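Local atomic coordinates of Exo-1,5-alpha-L-arabinofuranobiosidase (Gibberella zeae, PDB entry 5M1Z), a protein that probably hydrolyses 1,5-alpha-L-arabinofuranosyl linkages, releasing arabinobiose from the ends of arabinan chains. Residues T152-P157 against L168-Q173; Q181-Q186 against D199-A204; Y206-G211 against Y227-G232. All blocks are in the same frame, centred on the assembly; numbering follows the deposited sequence.

Overall arrangement
The three contacts join neighbouring strands within two successive four-stranded blades of a six-bladed beta-propeller. Contacts 1 and 2 belong to the same blade: contact 1 pairs its first two strands, contact 2 its last two. Contact 3 pairs the first two strands of the following blade. All three are buried, but contact 1 lies about 12 Å from the chain centre (centre to centre), against about 16 and 17 Å for the others. The chemistry follows position. Contacts 1 and 3 send polar side chains to the bound lactone, whereas contact 2, apart from Gln181, spends its charges on lysine-aspartate and histidine-aspartate pairs at the outer side of its blade.

Contact 1: T152-P157 against L168-Q173. With 6LW ((Z)-L-Arabinonhydroximo-1,4-lactone), chain B; SO4 (sulfate ion), chain D.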
loop_
_atom_site.group_PDB
_atom_site.type_symbol
_atom_site.label_atom_id
_atom_site.label_comp_id
_atom_site.label_asym_id
_atom_site.label_seq_id
_atom_site.Cartn_x
_atom_site.Cartn_y
_atom_site.Cartn_z
ATOM N N THR A 152 10.821 1.680 18.210
ATOM C CA THR A 152 11.576 1.594 17.009
ATOM C C THR A 152 11.025 0.628 15.907
ATOM O O THR A 152 11.841 0.020 15.217
ATOM C CB THR A 152 13.049 1.236 17.340
ATOM O OG1 THR A 152 13.141 -0.086 17.910
ATOM C CG2 THR A 152 13.641 2.263 18.307
ATOM N N PRO A 153 9.680 0.490 15.720
ATOM C CA PRO A 153 9.251 -0.384 14.559
ATOM C C PRO A 153 9.533 0.140 13.152
ATOM O O PRO A 153 9.800 1.318 12.934
ATOM C CB PRO A 153 7.756 -0.512 14.730
ATOM C CG PRO A 153 7.391 0.720 15.450
ATOM C CD PRO A 153 8.506 1.032 16.410
ATOM N N VAL A 154 9.457 -0.789 12.230
ATOM C CA VAL A 154 9.409 -0.519 10.800
ATOM C C VAL A 154 8.065 -1.033 10.295
ATOM O O VAL A 154 7.496 -1.991 10.899
ATOM C CB VAL A 154 10.614 -1.122 10.065
ATOM C CG1 VAL A 154 11.899 -0.539 10.609
ATOM C CG2 VAL A 154 10.647 -2.625 10.199
ATOM N N TRP A 155 7.538 -0.388 9.257
ATOM C CA TRP A 155 6.231 -0.720 8.743
ATOM C C TRP A 155 6.051 -0.463 7.292
ATOM O O TRP A 155 6.746 0.346 6.704
ATOM C CB TRP A 155 5.161 0.146 9.349
ATOM C CG TRP A 155 5.263 0.698 10.738
ATOM C CD1 TRP A 155 5.866 1.898 11.121
ATOM C CD2 TRP A 155 4.599 0.215 11.895
ATOM N NE1 TRP A 155 5.662 2.115 12.443
ATOM C CE2 TRP A 155 4.887 1.111 12.945
ATOM C CE3 TRP A 155 3.884 -0.941 12.183
ATOM C CZ2 TRP A 155 4.400 0.924 14.247
ATOM C CZ3 TRP A 155 3.412 -1.135 13.486
ATOM C CH2 TRP A 155 3.670 -0.209 14.493
ATOM N N GLU A 156 5.041 -1.095 6.721
ATOM C CA GLU A 156 4.397 -0.613 5.466
ATOM C C GLU A 156 5.288 -0.622 4.244
ATOM O O GLU A 156 5.478 0.399 3.598
ATOM C CB GLU A 156 3.756 0.777 5.689
ATOM C CG GLU A 156 2.643 0.715 6.741
ATOM C CD GLU A 156 2.558 1.912 7.683
ATOM O OE1 GLU A 156 3.362 2.880 7.598
ATOM O OE2 GLU A 156 1.627 1.857 8.531
ATOM N N PRO A 157 5.766 -1.813 3.860
ATOM C CA PRO A 157 6.569 -1.896 2.630
ATOM C C PRO A 157 5.793 -1.605 1.346
ATOM O O PRO A 157 4.586 -1.992 1.205
ATOM C CB PRO A 157 7.093 -3.347 2.643
ATOM C CG PRO A 157 6.051 -4.069 3.431
ATOM C CD PRO A 157 5.604 -3.111 4.510
ATOM N N LEU A 168 12.437 -0.792 -2.111
ATOM C CA LEU A 168 11.480 -1.138 -1.091
ATOM C C LEU A 168 11.398 0.061 -0.184
ATOM O O LEU A 168 12.377 0.378 0.557
ATOM C CB LEU A 168 11.903 -2.414 -0.347
ATOM C CG LEU A 168 10.738 -2.981 0.479
ATOM C CD1 LEU A 168 10.852 -4.498 0.731
ATOM C CD2 LEU A 168 10.560 -2.240 1.781
ATOM N N TYR A 169 10.265 0.755 -0.287
ATOM C CA TYR A 169 9.967 1.899 0.492
ATOM C C TYR A 169 9.243 1.481 1.763
ATOM O O TYR A 169 8.349 0.613 1.724
ATOM C CB TYR A 169 9.003 2.814 -0.269
ATOM C CG TYR A 169 9.546 3.385 -1.546
ATOM C CD1 TYR A 169 10.292 4.592 -1.551
ATOM C CD2 TYR A 169 9.339 2.733 -2.774
ATOM C CE1 TYR A 169 10.786 5.137 -2.722
ATOM C CE2 TYR A 169 9.836 3.280 -3.970
ATOM C CZ TYR A 169 10.545 4.481 -3.942
ATOM O OH TYR A 169 11.022 5.019 -5.126
ATOM N N TYR A 170 9.546 2.137 2.882
ATOM C CA TYR A 170 8.829 1.856 4.115
ATOM C C TYR A 170 8.896 3.013 5.160
ATOM O O TYR A 170 9.529 4.042 4.919
ATOM C CB TYR A 170 9.313 0.497 4.666
ATOM C CG TYR A 170 10.756 0.383 5.064
ATOM C CD1 TYR A 170 11.732 0.089 4.126
ATOM C CD2 TYR A 170 11.160 0.585 6.369
ATOM C CE1 TYR A 170 13.091 -0.016 4.480
ATOM C CE2 TYR A 170 12.501 0.451 6.753
ATOM C CZ TYR A 170 13.450 0.155 5.797
ATOM O OH TYR A 170 14.766 0.030 6.167
ATOM N N SER A 171 8.194 2.824 6.272
ATOM C CA SER A 171 8.152 3.771 7.398
ATOM C C SER A 171 9.068 3.210 8.481
ATOM O O SER A 171 9.097 2.020 8.710
ATOM C CB SER A 171 6.726 3.909 7.974
ATOM O OG SER A 171 5.779 4.075 6.917
ATOM N N ASP A 172 9.763 4.090 9.166
ATOM C CA ASP A 172 10.888 3.716 10.002
ATOM C C ASP A 172 10.816 4.568 11.259
ATOM O O ASP A 172 10.884 5.804 11.170
ATOM C CB ASP A 172 12.134 4.034 9.236
ATOM C CG ASP A 172 13.433 3.426 9.850
ATOM O OD1 ASP A 172 13.385 2.958 11.011
ATOM O OD2 ASP A 172 14.496 3.380 9.109
ATOM N N GLN A 173 10.683 3.928 12.395
ATOM C CA GLN A 173 10.782 4.603 13.702
ATOM C C GLN A 173 12.125 4.433 14.440
ATOM O O GLN A 173 12.282 4.874 15.561
ATOM C CB GLN A 173 9.642 4.136 14.636
ATOM C CG GLN A 173 8.250 4.500 14.129
ATOM C CD GLN A 173 7.109 4.361 15.181
ATOM O OE1 GLN A 173 5.994 3.961 14.827
ATOM N NE2 GLN A 173 7.384 4.693 16.461
HETATM C C3 6LW B . 2.444 3.564 11.274
HETATM C C2 6LW B . 1.969 4.680 10.352
HETATM C C1 6LW B . 0.531 4.260 10.111
HETATM O O3 6LW B . 3.228 4.140 12.314
HETATM O O4 6LW B . 0.234 2.964 10.657
HETATM O O1 6LW B . -1.510 5.432 10.370
HETATM C C4 6LW B . 1.139 2.913 11.759
HETATM N N1 6LW B . -0.441 5.005 9.572
HETATM O O2 6LW B . 2.835 4.772 9.228
HETATM C C5 6LW B . 1.166 1.451 12.149
HETATM O O5 6LW B . -0.145 1.155 12.686
HETATM S S SO4 D . 11.576 -0.774 20.989
HETATM O O1 SO4 D . 10.410 -0.373 20.143
HETATM O O2 SO4 D . 11.310 -0.283 22.372
HETATM O O3 SO4 D . 11.734 -2.261 20.943
HETATM O O4 SO4 D . 12.860 -0.202 20.502
#
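Gln173 and Trp155 meet where two antiparallel strands, 154-157 and 168-172, run up to the sugar site. From CB outward, Gln173 is occupied at every step. Its CB sits 3.3 Å from Pro153 O, the carbonyl that also accepts the backbone N-H of Gln173. CG passes near the indole nitrogen, and CD lies against Pro153 CG at 3.7 Å. At the tip, OE1 accepts a hydrogen bond from the indole N-H, Trp155 NE1 to Gln173 OE1 measuring 3.0 Å; the oxygen lies in the plane of the ring, while amide and ring planes are turned 42° apart. Arg209 NH2 donates to the same OE1, and NE2 has weak bonds to the carbonyls of Asn148 and Leu151.

Gripped at its edge, the indole is sandwiched through its faces. Pro153 CB covers one, 3.6 Å above the plane, and C5 of the lactone lies offset over the opposite one.

A second polar pair stands beside it. Glu156 bends at its second torsion (chi2 142°), which turns the carboxylate back toward Ser171. There Glu156 OE1 receives two hydrogen bonds, from Ser171 OG at 2.8 Å and from the lactone hydroxyl O2 at 2.6 Å. Ser171 OG is itself reached by Met212 N, a second-shell link to the next blade. Behind these groups, Trp155 N to Ser171 O and Ser171 N to Trp155 O are both 2.9 Å.

An aromatic face against the C5 and O3 side of a sugar-like ligand, with a carboxylate at one hydroxyl and a hairpin holding both, is typical of a carbohydrate-binding site, here in the central pocket of a six-bladed beta-propeller.

Contact 2: Q181-Q186 against D199-A204; sequences QKLVHQ and DDTKYA. With 6LW ((Z)-L-Arabinonhydroximo-1,4-lactone), chain B.
His185 turns its ring to lie between its own backbone N and carbonyl carbon (chi1 75°), while Asp200 places CG beside its backbone N (chi1 -62°), and the two side chains, crossing at about a right angle, meet. The outcome is a short, nearly planar pair: His185 ND1 donates to Asp200 OD1 over 2.5 Å, the oxygen using its syn lone pair and lying in the ring plane. Ring and carboxylate stand just 11° apart. Such a neighbour would be expected to favour a proton on ND1 and to hold the imidazole's rotation.

Lys182, extended beyond CG, reaches Asp199 from across the strands. Lys182 NZ meets Asp199 OD1 at 3.0 Å on the syn side, somewhat out of the carboxylate plane, and has Asp175 as another anionic partner. Lys202 NZ comes to Asp199 OD2 from above that plane, 3.1 Å away, which gives one aspartate two lysines. On the other side of the sheet Leu183 CD1 packs alongside Thr201 CB at 4.0 Å.

At the strand end Gln181 grips the lactone with both amide atoms, OE1 accepting from O3 at 2.8 Å and NE2 donating to O2 at 3.0 Å.

The backbone explains the register. Leu183 O accepts from both Asp200 N (2.7 Å) and Thr201 N, which approach from the same face of its plane: a classic beta bulge on the edge strand of a propeller blade.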
loop_
_atom_site.group_PDB
_atom_site.type_symbol
_atom_site.label_atom_id
_atom_site.label_comp_id
_atom_site.label_asym_id
_atom_site.label_seq_id
_atom_site.Cartn_x
_atom_site.Cartn_y
_atom_site.Cartn_z
ATOM N N GLN A 181 8.703 9.261 13.440
ATOM C CA GLN A 181 8.696 8.367 12.322
ATOM C C GLN A 181 9.230 9.133 11.102
ATOM O O GLN A 181 9.021 10.367 10.982
ATOM C CB GLN A 181 7.298 7.839 12.058
ATOM C CG GLN A 181 7.300 6.706 11.059
ATOM C CD GLN A 181 5.963 6.026 10.946
ATOM O OE1 GLN A 181 5.749 5.003 11.580
ATOM N NE2 GLN A 181 5.057 6.593 10.167
ATOM N N LYS A 182 9.962 8.406 10.249
ATOM C CA LYS A 182 10.372 8.914 8.929
ATOM C C LYS A 182 10.149 7.878 7.822
ATOM O O LYS A 182 9.896 6.718 8.091
ATOM C CB LYS A 182 11.808 9.392 8.911
ATOM C CG LYS A 182 12.814 8.289 9.059
ATOM C CD LYS A 182 14.203 8.847 9.091
ATOM C CE LYS A 182 15.203 7.766 9.387
ATOM N NZ LYS A 182 16.565 8.355 9.425
ATOM N N LEU A 183 10.258 8.336 6.577
ATOM C CA LEU A 183 10.111 7.468 5.402
ATOM C C LEU A 183 11.472 7.216 4.772
ATOM O O LEU A 183 12.282 8.153 4.644
ATOM C CB LEU A 183 9.149 8.136 4.442
ATOM C CG LEU A 183 7.734 8.229 4.984
ATOM C CD1 LEU A 183 6.869 9.114 4.096
ATOM C CD2 LEU A 183 7.108 6.820 5.001
ATOM N N VAL A 184 11.733 5.945 4.471
ATOM C CA VAL A 184 13.005 5.479 4.021
ATOM C C VAL A 184 12.874 4.441 2.945
ATOM O O VAL A 184 11.785 3.912 2.677
ATOM C CB VAL A 184 13.851 4.890 5.185
ATOM C CG1 VAL A 184 14.019 5.893 6.288
ATOM C CG2 VAL A 184 13.290 3.589 5.728
ATOM N N HIS A 185 13.982 4.121 2.289
ATOM C CA HIS A 185 13.945 2.963 1.407
ATOM C C HIS A 185 15.250 2.252 1.408
ATOM O O HIS A 185 16.253 2.837 1.841
ATOM C CB HIS A 185 13.572 3.360 -0.008
ATOM C CG HIS A 185 14.664 4.040 -0.767
ATOM N ND1 HIS A 185 14.708 5.401 -0.941
ATOM C CD2 HIS A 185 15.749 3.541 -1.415
ATOM C CE1 HIS A 185 15.762 5.722 -1.673
ATOM N NE2 HIS A 185 16.415 4.606 -1.976
ATOM N N GLN A 186 15.240 1.020 0.918
ATOM C CA GLN A 186 16.483 0.266 0.571
ATOM C C GLN A 186 16.299 -0.294 -0.811
ATOM O O GLN A 186 15.160 -0.402 -1.258
ATOM C CB GLN A 186 16.749 -0.853 1.556
ATOM C CG GLN A 186 17.078 -0.362 2.966
ATOM C CD GLN A 186 17.174 -1.471 3.984
ATOM O OE1 GLN A 186 16.346 -1.596 4.866
ATOM N NE2 GLN A 186 18.209 -2.253 3.886
ATOM N N ASP A 199 17.058 7.933 3.385
ATOM C CA ASP A 199 15.887 8.758 3.739
ATOM C C ASP A 199 15.099 9.264 2.523
ATOM O O ASP A 199 15.673 9.728 1.507
ATOM C CB ASP A 199 16.341 9.939 4.580
ATOM C CG ASP A 199 16.838 9.525 5.955
ATOM O OD1 ASP A 199 16.472 8.466 6.465
ATOM O OD2 ASP A 199 17.661 10.269 6.539
ATOM N N ASP A 200 13.776 9.175 2.610
ATOM C CA ASP A 200 12.886 9.668 1.562
ATOM C C ASP A 200 12.080 10.938 1.947
ATOM O O ASP A 200 11.733 11.734 1.071
ATOM C CB ASP A 200 11.866 8.597 1.117
ATOM C CG ASP A 200 12.508 7.349 0.501
ATOM O OD1 ASP A 200 13.516 7.508 -0.222
ATOM O OD2 ASP A 200 11.988 6.204 0.762
ATOM N N THR A 201 11.751 11.068 3.224
ATOM C CA THR A 201 10.921 12.158 3.695
ATOM C C THR A 201 11.068 12.118 5.202
ATOM O O THR A 201 10.849 11.093 5.845
ATOM C CB THR A 201 9.451 12.042 3.250
ATOM O OG1 THR A 201 9.304 12.568 1.942
ATOM C CG2 THR A 201 8.527 12.844 4.105
ATOM N N LYS A 202 11.503 13.234 5.759
ATOM C CA LYS A 202 11.550 13.402 7.202
ATOM C C LYS A 202 11.355 14.870 7.555
ATOM O O LYS A 202 11.625 15.765 6.747
ATOM C CB LYS A 202 12.868 12.933 7.750
ATOM C CG LYS A 202 14.049 13.636 7.153
ATOM C CD LYS A 202 15.332 12.952 7.522
ATOM C CE LYS A 202 16.517 13.739 6.965
ATOM N NZ LYS A 202 17.746 13.217 7.597
ATOM N N TYR A 203 10.873 15.110 8.758
ATOM C CA TYR A 203 10.502 16.457 9.152
ATOM C C TYR A 203 11.190 16.786 10.449
ATOM O O TYR A 203 11.349 15.929 11.340
ATOM C CB TYR A 203 8.998 16.581 9.294
ATOM C CG TYR A 203 8.328 16.579 7.948
ATOM C CD1 TYR A 203 8.266 17.744 7.176
ATOM C CD2 TYR A 203 7.839 15.411 7.401
ATOM C CE1 TYR A 203 7.708 17.728 5.911
ATOM C CE2 TYR A 203 7.251 15.374 6.135
ATOM C CZ TYR A 203 7.175 16.542 5.392
ATOM O OH TYR A 203 6.665 16.503 4.139
ATOM N N ALA A 204 11.580 18.042 10.563
ATOM C CA ALA A 204 12.327 18.546 11.731
ATOM C C ALA A 204 11.530 18.544 13.031
ATOM O O ALA A 204 12.118 18.371 14.085
ATOM C CB ALA A 204 12.837 19.976 11.445
HETATM C C3 6LW B . 2.444 3.564 11.274
HETATM C C2 6LW B . 1.969 4.680 10.352
HETATM C C1 6LW B . 0.531 4.260 10.111
HETATM O O3 6LW B . 3.228 4.140 12.314
HETATM O O4 6LW B . 0.234 2.964 10.657
HETATM O O1 6LW B . -1.510 5.432 10.370
HETATM C C4 6LW B . 1.139 2.913 11.759
HETATM N N1 6LW B . -0.441 5.005 9.572
HETATM O O2 6LW B . 2.835 4.772 9.228
HETATM C C5 6LW B . 1.166 1.451 12.149
HETATM O O5 6LW B . -0.145 1.155 12.686
HETATM O O HOH W 1 9.877 12.874 10.155
#

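Contact 3: Y206-G211 against Y227-G232; sequences YYARPG and YEYGGG. With 6LW ((Z)-L-Arabinonhydroximo-1,4-lactone), chain B.
Strands 209-211 and 227-230 run antiparallel at 170°, Arg209 with Gly230 and Gly211 with Glu228 forming hydrogen-bonded pairs that flank the non-hydrogen-bonded Pro210 and Tyr229. Pro210 has no N-H to give, but its CA approaches Glu228 O at 3.1 Å, a CA-H...O contact.

On the face of Pro210 and Tyr229, apolar groups meet: Ala208 CB lies at the edge of the Tyr229 ring, 4.2 Å from CE1. Pro210 CB touches Tyr227 CD2 at 4.0 Å. The hydroxyl of Tyr227 goes on to Tyr203, in the loop that follows the last strand of the preceding blade, and to Arg248.

The other face belongs to the sugar. Arg209, bent at its third torsion (chi3 61°), carries NH2 to the lactone O3 at 2.7 Å, with O3 near the guanidinium plane, although the bond is weak; the same nitrogen is held by Gln173. Glu228 runs extended beyond CG, past Gly211, and its OE2 lies against the oxime group, nearest to the lactone N1 at 2.5 Å. Its OE1 is anchored by Ser275 N. A water donates to Arg209 O and, at 2.7 Å, to Glu228 OE2, tying the two strands together beside the ligand. The absence of a side chain at Gly211 lets the lactone hydroxyl O2 approach, 3.6 Å from Gly211 CA.

A guanidinium at O3 and a carboxylate at the oxime on C1, which would match the anomeric carbon of a substrate, are consistent with a pocket that fixes the orientation of an arabinofuranose.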
loop_
_atom_site.group_PDB
_atom_site.type_symbol
_atom_site.label_atom_id
_atom_site.label_comp_id
_atom_site.label_asym_id
_atom_site.label_seq_id
_atom_site.Cartn_x
_atom_site.Cartn_y
_atom_site.Cartn_z
ATOM N N TYR A 206 9.946 16.822 15.770
ATOM C CA TYR A 206 10.082 15.472 16.290
ATOM C C TYR A 206 8.781 14.691 16.216
ATOM O O TYR A 206 8.796 13.510 15.894
ATOM C CB TYR A 206 10.576 15.461 17.742
ATOM C CG TYR A 206 10.659 14.054 18.255
ATOM C CD1 TYR A 206 11.723 13.253 17.935
ATOM C CD2 TYR A 206 9.605 13.511 19.025
ATOM C CE1 TYR A 206 11.764 11.914 18.351
ATOM C CE2 TYR A 206 9.635 12.214 19.479
ATOM C CZ TYR A 206 10.713 11.408 19.147
ATOM O OH TYR A 206 10.723 10.097 19.597
ATOM N N TYR A 207 7.669 15.348 16.502
ATOM C CA TYR A 207 6.405 14.672 16.572
ATOM C C TYR A 207 5.730 14.391 15.237
ATOM O O TYR A 207 4.742 13.701 15.219
ATOM C CB TYR A 207 5.473 15.434 17.509
ATOM C CG TYR A 207 6.007 15.361 18.907
ATOM C CD1 TYR A 207 5.973 14.160 19.605
ATOM C CD2 TYR A 207 6.661 16.441 19.475
ATOM C CE1 TYR A 207 6.495 14.067 20.872
ATOM C CE2 TYR A 207 7.171 16.359 20.751
ATOM C CZ TYR A 207 7.091 15.179 21.425
ATOM O OH TYR A 207 7.638 15.106 22.667
ATOM N N ALA A 208 6.285 14.890 14.131
ATOM C CA ALA A 208 5.757 14.582 12.803
ATOM C C ALA A 208 5.885 13.089 12.521
ATOM O O ALA A 208 6.888 12.505 12.868
ATOM C CB ALA A 208 6.497 15.345 11.744
ATOM N N ARG A 209 4.880 12.509 11.870
ATOM C CA ARG A 209 4.890 11.072 11.510
ATOM C C ARG A 209 4.459 10.875 10.063
ATOM O O ARG A 209 3.347 10.427 9.811
ATOM C CB ARG A 209 4.037 10.219 12.463
ATOM C CG ARG A 209 4.516 10.241 13.904
ATOM C CD ARG A 209 3.517 9.536 14.816
ATOM N NE ARG A 209 3.388 8.151 14.407
ATOM C CZ ARG A 209 4.291 7.176 14.656
ATOM N NH1 ARG A 209 5.382 7.368 15.433
ATOM N NH2 ARG A 209 4.082 5.953 14.135
ATOM N N PRO A 210 5.334 11.246 9.087
ATOM C CA PRO A 210 5.049 10.837 7.736
ATOM C C PRO A 210 5.024 9.331 7.680
ATOM O O PRO A 210 5.852 8.691 8.318
ATOM C CB PRO A 210 6.224 11.418 6.932
ATOM C CG PRO A 210 7.328 11.477 7.893
ATOM C CD PRO A 210 6.703 11.759 9.210
ATOM N N GLY A 211 4.114 8.768 6.901
ATOM C CA GLY A 211 3.871 7.340 6.920
ATOM C C GLY A 211 3.233 6.870 5.644
ATOM O O GLY A 211 2.724 7.659 4.883
ATOM N N TYR A 227 2.074 10.014 0.646
ATOM C CA TYR A 227 2.165 9.587 2.012
ATOM C C TYR A 227 1.213 10.348 2.879
ATOM O O TYR A 227 0.724 11.392 2.467
ATOM C CB TYR A 227 3.576 9.774 2.567
ATOM C CG TYR A 227 4.148 11.164 2.445
ATOM C CD1 TYR A 227 4.647 11.629 1.241
ATOM C CD2 TYR A 227 4.239 12.005 3.549
ATOM C CE1 TYR A 227 5.156 12.926 1.115
ATOM C CE2 TYR A 227 4.772 13.273 3.429
ATOM C CZ TYR A 227 5.239 13.722 2.217
ATOM O OH TYR A 227 5.782 14.972 2.114
ATOM N N GLU A 228 0.977 9.830 4.084
ATOM C CA GLU A 228 0.222 10.569 5.096
ATOM C C GLU A 228 1.250 11.357 5.898
ATOM O O GLU A 228 2.308 10.842 6.313
ATOM C CB GLU A 228 -0.623 9.657 5.965
ATOM C CG GLU A 228 0.136 8.736 6.890
ATOM C CD GLU A 228 -0.789 7.968 7.804
ATOM O OE1 GLU A 228 -2.009 7.959 7.616
ATOM O OE2 GLU A 228 -0.293 7.418 8.764
ATOM N N TYR A 229 1.017 12.643 6.032
ATOM C CA TYR A 229 1.917 13.508 6.780
ATOM C C TYR A 229 1.354 13.728 8.208
ATOM O O TYR A 229 0.627 14.701 8.471
ATOM C CB TYR A 229 2.078 14.809 6.007
ATOM C CG TYR A 229 2.963 15.870 6.642
ATOM C CD1 TYR A 229 3.569 15.711 7.881
ATOM C CD2 TYR A 229 3.208 17.068 5.935
ATOM C CE1 TYR A 229 4.370 16.709 8.423
ATOM C CE2 TYR A 229 3.974 18.052 6.462
ATOM C CZ TYR A 229 4.554 17.876 7.695
ATOM O OH TYR A 229 5.297 18.943 8.167
ATOM N N GLY A 230 1.662 12.802 9.121
ATOM C CA GLY A 230 1.139 12.932 10.494
ATOM C C GLY A 230 1.814 14.141 11.125
ATOM O O GLY A 230 3.058 14.305 11.000
ATOM N N GLY A 231 1.030 15.001 11.769
ATOM C CA GLY A 231 1.584 16.205 12.347
ATOM C C GLY A 231 1.648 17.302 11.340
ATOM O O GLY A 231 2.269 18.326 11.580
ATOM N N GLY A 232 0.997 17.135 10.197
ATOM C CA GLY A 232 1.150 18.133 9.131
ATOM C C GLY A 232 0.417 19.420 9.530
ATOM O O GLY A 232 -0.420 19.390 10.431
HETATM C C3 6LW B . 2.444 3.564 11.274
HETATM C C2 6LW B . 1.969 4.680 10.352
HETATM C C1 6LW B . 0.531 4.260 10.111
HETATM O O3 6LW B . 3.228 4.140 12.314
HETATM O O4 6LW B . 0.234 2.964 10.657
HETATM O O1 6LW B . -1.510 5.432 10.370
HETATM C C4 6LW B . 1.139 2.913 11.759
HETATM N N1 6LW B . -0.441 5.005 9.572
HETATM O O2 6LW B . 2.835 4.772 9.228
HETATM C C5 6LW B . 1.166 1.451 12.149
HETATM O O5 6LW B . -0.145 1.155 12.686
HETATM O O HOH W 2 2.075 7.962 9.850
#